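Local coordinates for protein tRNA(Ile2) 2-agmatinylcytidine synthetase TiaS (Archaeoglobus fulgidus, PDB 5XOB) that attaches agmatine to the wobble cytidine of an isoleucine tRNA at the expense of ATP, changing the codon read from AUG to AUA, at residues I113-L117 with N263-Y267; N332-I336 with R402-L408. All blocks are in the same frame, centred on the assembly; numbering follows the deposited sequence.

Contact 1 (I113-L117 with N263-Y267); sequences IKDVL and NYRSY
D115, where the chain leaves the helix 106-114, faces R265 near the beginning of strand 265-273 of the OB fold. Their CA atoms lie 6.1 Å apart, the closest CA pair of the two segments. No backbone hydrogen bond joins them. The contact docks a helix end of the TCKD domain onto the N-terminal end of that strand, near the surface. A salt bridge carries it: R265 NH2 donates to D115 OD2 at 3.0 Å. The bond is bent, with an angle of 142° at the hydrogen. OD2 is met from above the carboxylate plane, and the carboxylate and guanidinium planes stand nearly perpendicular, 86° apart. The pair therefore does not form a flat two-pronged bridge. The bend of the arginine chain at chi2 (89°) swings the guanidinium toward D115 and V116, while NH1, in plane, makes a weak bond to N263 O. D115 OD2 also takes a weak bond from V116 N. N46 links the two segments as a third partner, since its ND2 binds both D115 O and Y264 O. CG of R265 rests on K114 O at 3.5 Å. V116 CG2 sits over one guanidinium face, 3.8 Å from R265 NH1.

Contact 2 (N332-I336 with R402-L408); sequences NLEKI and RHLSKPL
K335 reaches from an OB-fold strand to the loop 402-408, and E334 beside it does the same. The chain turns a corner at E334, between strands 330-333 and 335-338, and both side chains point at the loop. The loop itself opens with a type I beta turn from R402 to S405, closed by the bond from S405 N to R402 O.

From CB, the K335 chain bends at chi2, chi3 and chi4. CD lies 4.0 Å from L408 CD2, and the two side chains run past each other in opposite directions. CE lies 3.9 Å from K406 O. NZ then donates to K406 O at 2.6 Å, in the carbonyl plane and on a lone pair. The same NZ makes a salt bridge to D249, and Y323 adds a cation-pi contact. The ammonium of the buried K335 thus has a carbonyl, a carboxylate and a ring around it.

With CG anti to the carbonyl carbon (chi1 -51°) and the chain extended, the E334 carboxylate lies between S405 and R402. S405 OG gives OE1 a weak bond at 3.0 Å. OE2 forms a long salt bridge with R402 NH1 at 3.8 Å, the two planes nearly perpendicular.

E334 packs on S325 of strand 319-327. K335 touches E395 and L408 touches F393, both on strand 392-395. L333 and I336 pack on F307 and I311 of helix 307-313.

In the fold
From the N terminus the chain builds the TCKD domain, and segment 113-117 ends its helix 106-114. The FLD domain follows. Contact 1 closes this long loop when the chain enters the OB fold at strand 265-273. It then runs through the OB-fold strands to segment 332-336. It next passes through the zinc ribbon, where four cysteines hold a zinc ion, and returns along strand 392-395. Contact 2 closes this second loop at segment 402-408. The contacts follow in series, neither nested nor crossed. Their centres are 15 Å apart, and both reach the same mixed sheet, which includes the OB-fold strands. Contact 1 ties it to the TCKD domain, contact 2 to the loop between strands 392-395 and 416-417.

Contact 1 (I113-L117 with N263-Y267)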
loop_
_atom_site.group_PDB
_atom_site.type_symbol
_atom_site.label_atom_id
_atom_site.label_comp_id
_atom_site.label_asym_id
_atom_site.label_seq_id
_atom_site.Cartn_x
_atom_site.Cartn_y
_atom_site.Cartn_z
ATOM N N ILE A 113 10.032 7.558 4.876
ATOM C CA ILE A 113 8.959 6.604 4.625
ATOM C C ILE A 113 7.690 7.017 5.356
ATOM O O ILE A 113 6.593 6.844 4.830
ATOM C CB ILE A 113 9.379 5.176 5.037
ATOM C CG1 ILE A 113 10.605 4.754 4.223
ATOM C CG2 ILE A 113 8.246 4.180 4.808
ATOM C CD1 ILE A 113 11.227 3.450 4.661
ATOM N N LYS A 114 7.842 7.574 6.553
ATOM C CA LYS A 114 6.691 7.884 7.409
ATOM C C LYS A 114 6.267 9.351 7.418
ATOM O O LYS A 114 5.128 9.671 7.782
ATOM C CB LYS A 114 6.984 7.434 8.837
ATOM C CG LYS A 114 6.946 5.928 8.984
ATOM C CD LYS A 114 7.201 5.491 10.411
ATOM C CE LYS A 114 7.078 3.984 10.533
ATOM N NZ LYS A 114 7.293 3.508 11.925
ATOM N N ASP A 115 7.164 10.231 6.992
ATOM C CA ASP A 115 7.008 11.643 7.252
ATOM C C ASP A 115 7.371 12.461 6.026
ATOM O O ASP A 115 7.441 11.936 4.913
ATOM C CB ASP A 115 7.912 12.012 8.428
ATOM C CG ASP A 115 7.196 12.824 9.484
ATOM O OD1 ASP A 115 6.409 12.223 10.249
ATOM O OD2 ASP A 115 7.430 14.053 9.559
ATOM N N VAL A 116 7.579 13.755 6.244
ATOM C CA VAL A 116 7.993 14.675 5.205
ATOM C C VAL A 116 9.417 15.139 5.485
ATOM O O VAL A 116 9.788 15.408 6.628
ATOM C CB VAL A 116 7.057 15.894 5.155
ATOM C CG1 VAL A 116 7.530 16.903 4.115
ATOM C CG2 VAL A 116 5.628 15.456 4.864
ATOM N N LEU A 117 10.195 15.243 4.415
ATOM C CA LEU A 117 11.595 15.627 4.482
ATOM C C LEU A 117 11.895 16.808 3.572
ATOM O O LEU A 117 11.249 16.994 2.541
ATOM C CB LEU A 117 12.459 14.449 4.052
ATOM C CG LEU A 117 13.193 13.737 5.173
ATOM C CD1 LEU A 117 13.655 12.369 4.711
ATOM C CD2 LEU A 117 14.372 14.588 5.610
ATOM N N ASN A 263 -2.136 15.699 8.103
ATOM C CA ASN A 263 -2.208 15.255 6.725
ATOM C C ASN A 263 -0.818 14.888 6.251
ATOM O O ASN A 263 0.190 15.252 6.872
ATOM C CB ASN A 263 -2.803 16.335 5.812
ATOM C CG ASN A 263 -4.285 16.524 6.027
ATOM O OD1 ASN A 263 -5.087 15.693 5.615
ATOM N ND2 ASN A 263 -4.660 17.620 6.670
ATOM N N TYR A 264 -0.782 14.156 5.143
ATOM C CA TYR A 264 0.457 13.633 4.578
ATOM C C TYR A 264 1.194 12.633 5.491
ATOM O O TYR A 264 2.410 12.460 5.371
ATOM C CB TYR A 264 1.372 14.786 4.137
ATOM C CG TYR A 264 0.710 15.669 3.105
ATOM C CD1 TYR A 264 0.233 15.127 1.916
ATOM C CD2 TYR A 264 0.547 17.035 3.319
ATOM C CE1 TYR A 264 -0.381 15.913 0.967
ATOM C CE2 TYR A 264 -0.068 17.830 2.370
ATOM C CZ TYR A 264 -0.527 17.261 1.198
ATOM O OH TYR A 264 -1.139 18.038 0.247
ATOM N N ARG A 265 0.447 11.984 6.389
ATOM C CA ARG A 265 0.949 10.867 7.195
ATOM C C ARG A 265 -0.137 9.794 7.248
ATOM O O ARG A 265 -1.311 10.087 6.990
ATOM C CB ARG A 265 1.316 11.305 8.621
ATOM C CG ARG A 265 2.662 12.010 8.774
ATOM C CD ARG A 265 2.552 13.514 8.576
ATOM N NE ARG A 265 3.771 14.224 8.958
ATOM C CZ ARG A 265 4.097 15.454 8.556
ATOM N NH1 ARG A 265 3.308 16.147 7.734
ATOM N NH2 ARG A 265 5.233 15.998 8.973
ATOM N N SER A 266 0.261 8.565 7.591
ATOM C CA SER A 266 -0.651 7.411 7.620
ATOM C C SER A 266 -0.671 6.788 9.004
ATOM O O SER A 266 0.355 6.760 9.689
ATOM C CB SER A 266 -0.225 6.378 6.583
ATOM O OG SER A 266 0.059 7.009 5.342
ATOM N N TYR A 267 -1.837 6.279 9.406
ATOM C CA TYR A 267 -2.059 5.868 10.790
ATOM C C TYR A 267 -2.801 4.538 10.969
ATOM O O TYR A 267 -3.577 4.121 10.111
ATOM C CB TYR A 267 -2.840 6.958 11.538
ATOM C CG TYR A 267 -2.205 8.333 11.503
ATOM C CD1 TYR A 267 -1.199 8.675 12.401
ATOM C CD2 TYR A 267 -2.618 9.293 10.580
ATOM C CE1 TYR A 267 -0.608 9.929 12.376
ATOM C CE2 TYR A 267 -2.034 10.552 10.549
ATOM C CZ TYR A 267 -1.028 10.863 11.456
ATOM O OH TYR A 267 -0.431 12.104 11.453
#

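Contact 2 (N332-I336 with R402-L408)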
loop_
_atom_site.group_PDB
_atom_site.type_symbol
_atom_site.label_atom_id
_atom_site.label_comp_id
_atom_site.label_asym_id
_atom_site.label_seq_id
_atom_site.Cartn_x
_atom_site.Cartn_y
_atom_site.Cartn_z
ATOM N N ASN A 332 -8.131 7.808 4.453
ATOM C CA ASN A 332 -8.389 6.859 3.364
ATOM C C ASN A 332 -8.165 5.442 3.828
ATOM O O ASN A 332 -7.032 4.985 3.894
ATOM C CB ASN A 332 -7.458 7.097 2.183
ATOM C CG ASN A 332 -7.659 8.447 1.544
ATOM O OD1 ASN A 332 -7.979 9.429 2.222
ATOM N ND2 ASN A 332 -7.472 8.510 0.230
ATOM N N LEU A 333 -9.247 4.740 4.120
ATOM C CA LEU A 333 -9.159 3.375 4.606
ATOM C C LEU A 333 -8.525 2.417 3.608
ATOM O O LEU A 333 -8.957 2.317 2.456
ATOM C CB LEU A 333 -10.546 2.851 4.965
ATOM C CG LEU A 333 -11.196 3.494 6.187
ATOM C CD1 LEU A 333 -12.600 2.944 6.352
ATOM C CD2 LEU A 333 -10.379 3.259 7.449
ATOM N N GLU A 334 -7.499 1.714 4.078
ATOM C CA GLU A 334 -6.861 0.634 3.340
ATOM C C GLU A 334 -7.325 -0.719 3.901
ATOM O O GLU A 334 -7.405 -1.722 3.187
ATOM C CB GLU A 334 -5.342 0.785 3.468
ATOM C CG GLU A 334 -4.848 2.192 3.125
ATOM C CD GLU A 334 -3.375 2.444 3.453
ATOM O OE1 GLU A 334 -2.710 1.559 4.035
ATOM O OE2 GLU A 334 -2.885 3.553 3.131
ATOM N N LYS A 335 -7.658 -0.714 5.188
ATOM C CA LYS A 335 -7.893 -1.915 5.964
ATOM C C LYS A 335 -8.732 -1.455 7.151
ATOM O O LYS A 335 -8.680 -0.284 7.516
ATOM C CB LYS A 335 -6.554 -2.420 6.497
ATOM C CG LYS A 335 -6.185 -3.851 6.162
ATOM C CD LYS A 335 -5.358 -4.479 7.281
ATOM C CE LYS A 335 -4.132 -3.665 7.689
ATOM N NZ LYS A 335 -3.003 -3.792 6.730
ATOM N N ILE A 336 -9.471 -2.365 7.779
ATOM C CA ILE A 336 -10.167 -2.040 9.034
ATOM C C ILE A 336 -10.416 -3.274 9.905
ATOM O O ILE A 336 -10.722 -4.352 9.388
ATOM C CB ILE A 336 -11.503 -1.296 8.767
ATOM C CG1 ILE A 336 -12.068 -0.706 10.063
ATOM C CG2 ILE A 336 -12.523 -2.210 8.092
ATOM C CD1 ILE A 336 -13.117 0.358 9.831
ATOM N N ARG A 402 -2.728 -0.468 -1.931
ATOM C CA ARG A 402 -1.635 0.478 -2.118
ATOM C C ARG A 402 -0.321 -0.247 -1.842
ATOM O O ARG A 402 -0.285 -1.170 -1.042
ATOM C CB ARG A 402 -1.826 1.690 -1.209
ATOM C CG ARG A 402 -3.155 2.399 -1.458
ATOM C CD ARG A 402 -3.230 3.749 -0.762
ATOM N NE ARG A 402 -2.333 4.739 -1.362
ATOM C CZ ARG A 402 -1.951 5.877 -0.778
ATOM N NH1 ARG A 402 -2.374 6.198 0.444
ATOM N NH2 ARG A 402 -1.129 6.705 -1.419
ATOM N N HIS A 403 0.745 0.164 -2.525
ATOM C CA HIS A 403 2.060 -0.511 -2.467
ATOM C C HIS A 403 2.471 -1.006 -1.068
ATOM O O HIS A 403 2.806 -2.186 -0.894
ATOM C CB HIS A 403 3.164 0.420 -3.010
ATOM C CG HIS A 403 3.035 0.744 -4.469
ATOM N ND1 HIS A 403 2.803 -0.217 -5.428
ATOM C CD2 HIS A 403 3.128 1.921 -5.138
ATOM C CE1 HIS A 403 2.745 0.349 -6.621
ATOM N NE2 HIS A 403 2.941 1.647 -6.472
ATOM N N LEU A 404 2.433 -0.098 -0.087
ATOM C CA LEU A 404 2.896 -0.371 1.286
ATOM C C LEU A 404 1.896 -1.106 2.176
ATOM O O LEU A 404 2.272 -1.606 3.240
ATOM C CB LEU A 404 3.269 0.936 1.981
ATOM C CG LEU A 404 4.565 1.574 1.498
ATOM C CD1 LEU A 404 4.556 3.077 1.708
ATOM C CD2 LEU A 404 5.756 0.937 2.199
ATOM N N SER A 405 0.630 -1.155 1.757
ATOM C CA SER A 405 -0.416 -1.819 2.535
ATOM C C SER A 405 -0.123 -3.307 2.733
ATOM O O SER A 405 -0.085 -4.072 1.756
ATOM C CB SER A 405 -1.784 -1.675 1.855
ATOM O OG SER A 405 -2.196 -0.321 1.780
ATOM N N LYS A 406 0.074 -3.697 3.996
ATOM C CA LYS A 406 0.161 -5.098 4.392
ATOM C C LYS A 406 -1.192 -5.788 4.185
ATOM O O LYS A 406 -2.197 -5.385 4.779
ATOM C CB LYS A 406 0.586 -5.224 5.854
ATOM C CG LYS A 406 0.942 -6.641 6.275
ATOM C CD LYS A 406 1.689 -6.640 7.600
ATOM C CE LYS A 406 2.247 -8.010 7.947
ATOM N NZ LYS A 406 3.018 -7.972 9.224
ATOM N N PRO A 407 -1.227 -6.823 3.325
ATOM C CA PRO A 407 -2.475 -7.514 3.051
ATOM C C PRO A 407 -2.792 -8.515 4.145
ATOM O O PRO A 407 -1.885 -9.013 4.823
ATOM C CB PRO A 407 -2.200 -8.240 1.724
ATOM C CG PRO A 407 -0.857 -7.776 1.263
ATOM C CD PRO A 407 -0.137 -7.357 2.496
ATOM N N LEU A 408 -4.075 -8.818 4.303
ATOM C CA LEU A 408 -4.513 -9.715 5.356
ATOM C C LEU A 408 -3.764 -11.020 5.299
ATOM O O LEU A 408 -3.273 -11.504 6.316
ATOM C CB LEU A 408 -6.018 -9.968 5.265
ATOM C CG LEU A 408 -6.871 -8.787 5.742
ATOM C CD1 LEU A 408 -8.351 -9.129 5.687
ATOM C CD2 LEU A 408 -6.474 -8.361 7.146
#